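Lipolytic protein G-D-S-L family (Chitinophaga pinensis, PDB 4Q7Q) is of unknown function but probably hydrolyses ester bonds, as a possible lipase of the GDSL (SGNH hydrolase) family. Local coordinates at residues 90-95 with 168-173. Sequence-based numbering, arbitrary orientation.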
ATOM      1  N   GLY A  90      -1.986   2.516  17.929  1.00 19.44           N
ATOM      2  CA  GLY A  90      -1.224   3.152  18.984  1.00 20.60           C
ATOM      3  C   GLY A  90      -1.386   4.657  18.995  1.00 21.99           C
ATOM      4  O   GLY A  90      -2.330   5.202  18.415  1.00 21.67           O
ATOM      5  N   LYS A  91      -0.463   5.334  19.672  1.00 21.85           N
ATOM      6  CA  LYS A  91      -0.509   6.785  19.786  1.00 23.38           C
ATOM      7  C   LYS A  91       0.883   7.350  19.566  1.00 22.55           C
ATOM      8  O   LYS A  91       1.859   6.606  19.552  1.00 22.68           O
ATOM      9  CB  LYS A  91      -1.042   7.202  21.160  1.00 26.94           C
ATOM     10  CG  LYS A  91      -2.481   6.760  21.452  1.00 29.82           C
ATOM     11  CD  LYS A  91      -2.943   7.186  22.850  1.00 32.59           C
ATOM     12  CE  LYS A  91      -4.431   6.901  23.063  1.00 35.07           C
ATOM     13  NZ  LYS A  91      -4.879   7.196  24.459  1.00 37.14           N
ATOM     14  N   LEU A  92       0.984   8.664  19.411  1.00 23.75           N
ATOM     15  CA  LEU A  92       2.280   9.284  19.145  1.00 25.12           C
ATOM     16  C   LEU A  92       3.323   8.942  20.220  1.00 26.34           C
ATOM     17  O   LEU A  92       4.511   8.850  19.923  1.00 26.90           O
ATOM     18  CB  LEU A  92       2.134  10.799  18.980  1.00 26.39           C
ATOM     19  CG  LEU A  92       3.406  11.581  18.623  1.00 27.71           C
ATOM     20  CD1 LEU A  92       4.012  11.097  17.316  1.00 27.40           C
ATOM     21  CD2 LEU A  92       3.134  13.083  18.568  1.00 29.93           C
ATOM     22  N   ASP A  93       2.871   8.738  21.457  1.00 27.57           N
ATOM     23  CA  ASP A  93       3.750   8.315  22.548  1.00 29.10           C
ATOM     24  C   ASP A  93       4.527   7.040  22.217  1.00 27.65           C
ATOM     25  O   ASP A  93       5.670   6.871  22.650  1.00 27.64           O
ATOM     26  CB  ASP A  93       2.935   8.097  23.825  1.00 32.04           C
ATOM     27  CG  ASP A  93       3.787   7.642  24.995  1.00 35.41           C
ATOM     28  OD1 ASP A  93       3.848   6.421  25.251  1.00 37.00           O
ATOM     29  OD2 ASP A  93       4.394   8.505  25.663  1.00 36.81           O
ATOM     30  N   ASP A  94       3.896   6.143  21.461  1.00 26.06           N
ATOM     31  CA  ASP A  94       4.539   4.902  21.026  1.00 25.70           C
ATOM     32  C   ASP A  94       5.614   5.143  19.971  1.00 25.06           C
ATOM     33  O   ASP A  94       6.493   4.306  19.761  1.00 24.18           O
ATOM     34  CB  ASP A  94       3.501   3.921  20.479  1.00 26.21           C
ATOM     35  CG  ASP A  94       2.502   3.495  21.528  1.00 27.46           C
ATOM     36  OD1 ASP A  94       2.920   2.815  22.483  1.00 29.94           O
ATOM     37  OD2 ASP A  94       1.307   3.831  21.396  1.00 27.54           O
ATOM     38  N   TYR A  95       5.530   6.279  19.291  1.00 25.19           N
ATOM     39  CA  TYR A  95       6.574   6.657  18.357  1.00 25.39           C
ATOM     40  C   TYR A  95       7.705   7.387  19.086  1.00 26.68           C
ATOM     41  O   TYR A  95       8.881   7.222  18.759  1.00 27.52           O
ATOM     42  CB  TYR A  95       6.026   7.529  17.221  1.00 24.70           C
ATOM     43  CG  TYR A  95       7.116   7.936  16.265  1.00 24.16           C
ATOM     44  CD1 TYR A  95       7.476   7.115  15.203  1.00 22.82           C
ATOM     45  CD2 TYR A  95       7.827   9.120  16.454  1.00 25.41           C
ATOM     46  CE1 TYR A  95       8.497   7.475  14.344  1.00 24.40           C
ATOM     47  CE2 TYR A  95       8.848   9.479  15.606  1.00 26.16           C
ATOM     48  CZ  TYR A  95       9.177   8.658  14.555  1.00 25.95           C
ATOM     49  OH  TYR A  95      10.191   9.018  13.711  1.00 27.46           O
ATOM     50  N   GLY A 168       4.696  12.084  10.182  1.00 23.49           N
ATOM     51  CA  GLY A 168       5.272  13.008   9.222  1.00 24.40           C
ATOM     52  C   GLY A 168       5.335  14.422   9.770  1.00 25.71           C
ATOM     53  O   GLY A 168       6.372  15.083   9.688  1.00 26.08           O
ATOM     54  N   ARG A 169       4.224  14.893  10.333  1.00 26.49           N
ATOM     55  CA  ARG A 169       4.183  16.226  10.922  1.00 29.15           C
ATOM     56  C   ARG A 169       5.161  16.363  12.085  1.00 29.77           C
ATOM     57  O   ARG A 169       5.815  17.388  12.226  1.00 30.39           O
ATOM     58  CB  ARG A 169       2.769  16.580  11.385  1.00 31.61           C
ATOM     59  CG  ARG A 169       1.807  16.890  10.249  1.00 35.51           C
ATOM     60  CD  ARG A 169       0.472  17.413  10.765  1.00 38.85           C
ATOM     61  NE  ARG A 169      -0.646  16.577  10.332  1.00 41.75           N
ATOM     62  CZ  ARG A 169      -1.321  15.757  11.132  1.00 43.66           C
ATOM     63  NH1 ARG A 169      -2.324  15.034  10.652  1.00 43.58           N
ATOM     64  NH2 ARG A 169      -0.998  15.668  12.416  1.00 45.14           N
ATOM     65  N   TYR A 170       5.253  15.328  12.914  1.00 29.33           N
ATOM     66  CA  TYR A 170       6.117  15.365  14.088  1.00 30.45           C
ATOM     67  C   TYR A 170       7.588  15.436  13.702  1.00 30.36           C
ATOM     68  O   TYR A 170       8.361  16.171  14.311  1.00 31.41           O
ATOM     69  CB  TYR A 170       5.860  14.141  14.971  1.00 32.42           C
ATOM     70  CG  TYR A 170       6.738  14.077  16.198  1.00 33.14           C
ATOM     71  CD1 TYR A 170       6.623  15.024  17.206  1.00 34.38           C
ATOM     72  CD2 TYR A 170       7.679  13.067  16.351  1.00 33.81           C
ATOM     73  CE1 TYR A 170       7.424  14.971  18.332  1.00 35.63           C
ATOM     74  CE2 TYR A 170       8.484  13.006  17.474  1.00 34.77           C
ATOM     75  CZ  TYR A 170       8.352  13.960  18.462  1.00 36.39           C
ATOM     76  OH  TYR A 170       9.148  13.902  19.583  1.00 37.57           O
ATOM     77  N   GLU A 171       7.966  14.672  12.684  1.00 29.46           N
ATOM     78  CA  GLU A 171       9.361  14.587  12.263  1.00 29.24           C
ATOM     79  C   GLU A 171       9.727  15.598  11.181  1.00 30.69           C
ATOM     80  O   GLU A 171      10.894  15.697  10.787  1.00 32.31           O
ATOM     81  CB  GLU A 171       9.671  13.175  11.759  1.00 28.91           C
ATOM     82  CG  GLU A 171       9.716  12.112  12.837  1.00 30.00           C
ATOM     83  CD  GLU A 171      11.032  12.105  13.595  1.00 31.04           C
ATOM     84  OE1 GLU A 171      11.783  13.101  13.514  1.00 33.37           O
ATOM     85  OE2 GLU A 171      11.321  11.097  14.271  1.00 31.15           O
ATOM     86  N   GLN A 172       8.729  16.343  10.711  1.00 30.46           N
ATOM     87  CA  GLN A 172       8.880  17.213   9.546  1.00 32.37           C
ATOM     88  C   GLN A 172       9.377  16.402   8.352  1.00 31.79           C
ATOM     89  O   GLN A 172      10.303  16.799   7.641  1.00 33.95           O
ATOM     90  CB  GLN A 172       9.796  18.398   9.852  1.00 35.75           C
ATOM     91  CG  GLN A 172       9.359  19.184  11.069  1.00 38.48           C
ATOM     92  CD  GLN A 172      10.147  20.461  11.247  1.00 41.69           C
ATOM     93  OE1 GLN A 172      10.453  21.154  10.276  1.00 43.03           O
ATOM     94  NE2 GLN A 172      10.486  20.778  12.489  1.00 42.95           N
ATOM     95  N   ILE A 173       8.748  15.248   8.163  1.00 29.15           N
ATOM     96  CA  ILE A 173       9.017  14.359   7.045  1.00 28.11           C
ATOM     97  C   ILE A 173       7.829  14.422   6.095  1.00 26.74           C
ATOM     98  O   ILE A 173       6.688  14.298   6.525  1.00 26.26           O
ATOM     99  CB  ILE A 173       9.185  12.901   7.535  1.00 29.57           C
ATOM    100  CG1 ILE A 173      10.520  12.743   8.267  1.00 33.40           C
ATOM    101  CG2 ILE A 173       9.078  11.918   6.381  1.00 29.69           C
ATOM    102  CD1 ILE A 173      11.710  13.139   7.437  1.00 36.63           C
TER
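The phenol of Tyr95 hydrogen-bonds to the carboxylate of Glu171, the one hydrogen bond between segments 90-95 and 168-173. Tyr95 OH donates to Glu171 OE2 at 2.4 Å, which is shorter than usual, so its exact length is doubtful. OE2 lies in the plane of the Tyr95 ring, at its edge. The carboxylate itself stands almost perpendicular to that ring, at 88°. A bend at chi2 (-80°) turns the carboxylate to the phenol. The other oxygen, OE1, forms a salt bridge with Arg116 of helix 104-118.

The apolar part of the contact centres on Tyr170. Tyr95 CE2 comes to 3.8 Å from Tyr170 CD2, near the plane of the Tyr170 ring. Leu92 CD1 adds a looser touch, 4.2 Å from Tyr170 CG. The Tyr95 side chain extends from its short helix to the end of helix 157-171 because chi1 (179°) sets CG opposite the backbone N. It also packs on Tyr105, Arg109 and Ile112 of helix 104-118.

Within segment 90-95, Lys91 N donates to the anti lone pair of Asp94 OD2 at 2.9 Å, a bond across the first turn of helix 92-96. In segment 168-173, a Schellman motif closes helix 157-171. Gln172 has positive phi, Ile173 N bonds to Gly168 O at 2.8 Å, and Gln172 N makes a weak bond to Arg169 O.

A phenylalanine in place of Tyr95 would probably leave Glu171 OE2 without its phenol donor. Sharing Glu171 between a buried phenol and an arginine links three helices of this α/β fold, and the arginine would probably favour its ionised form.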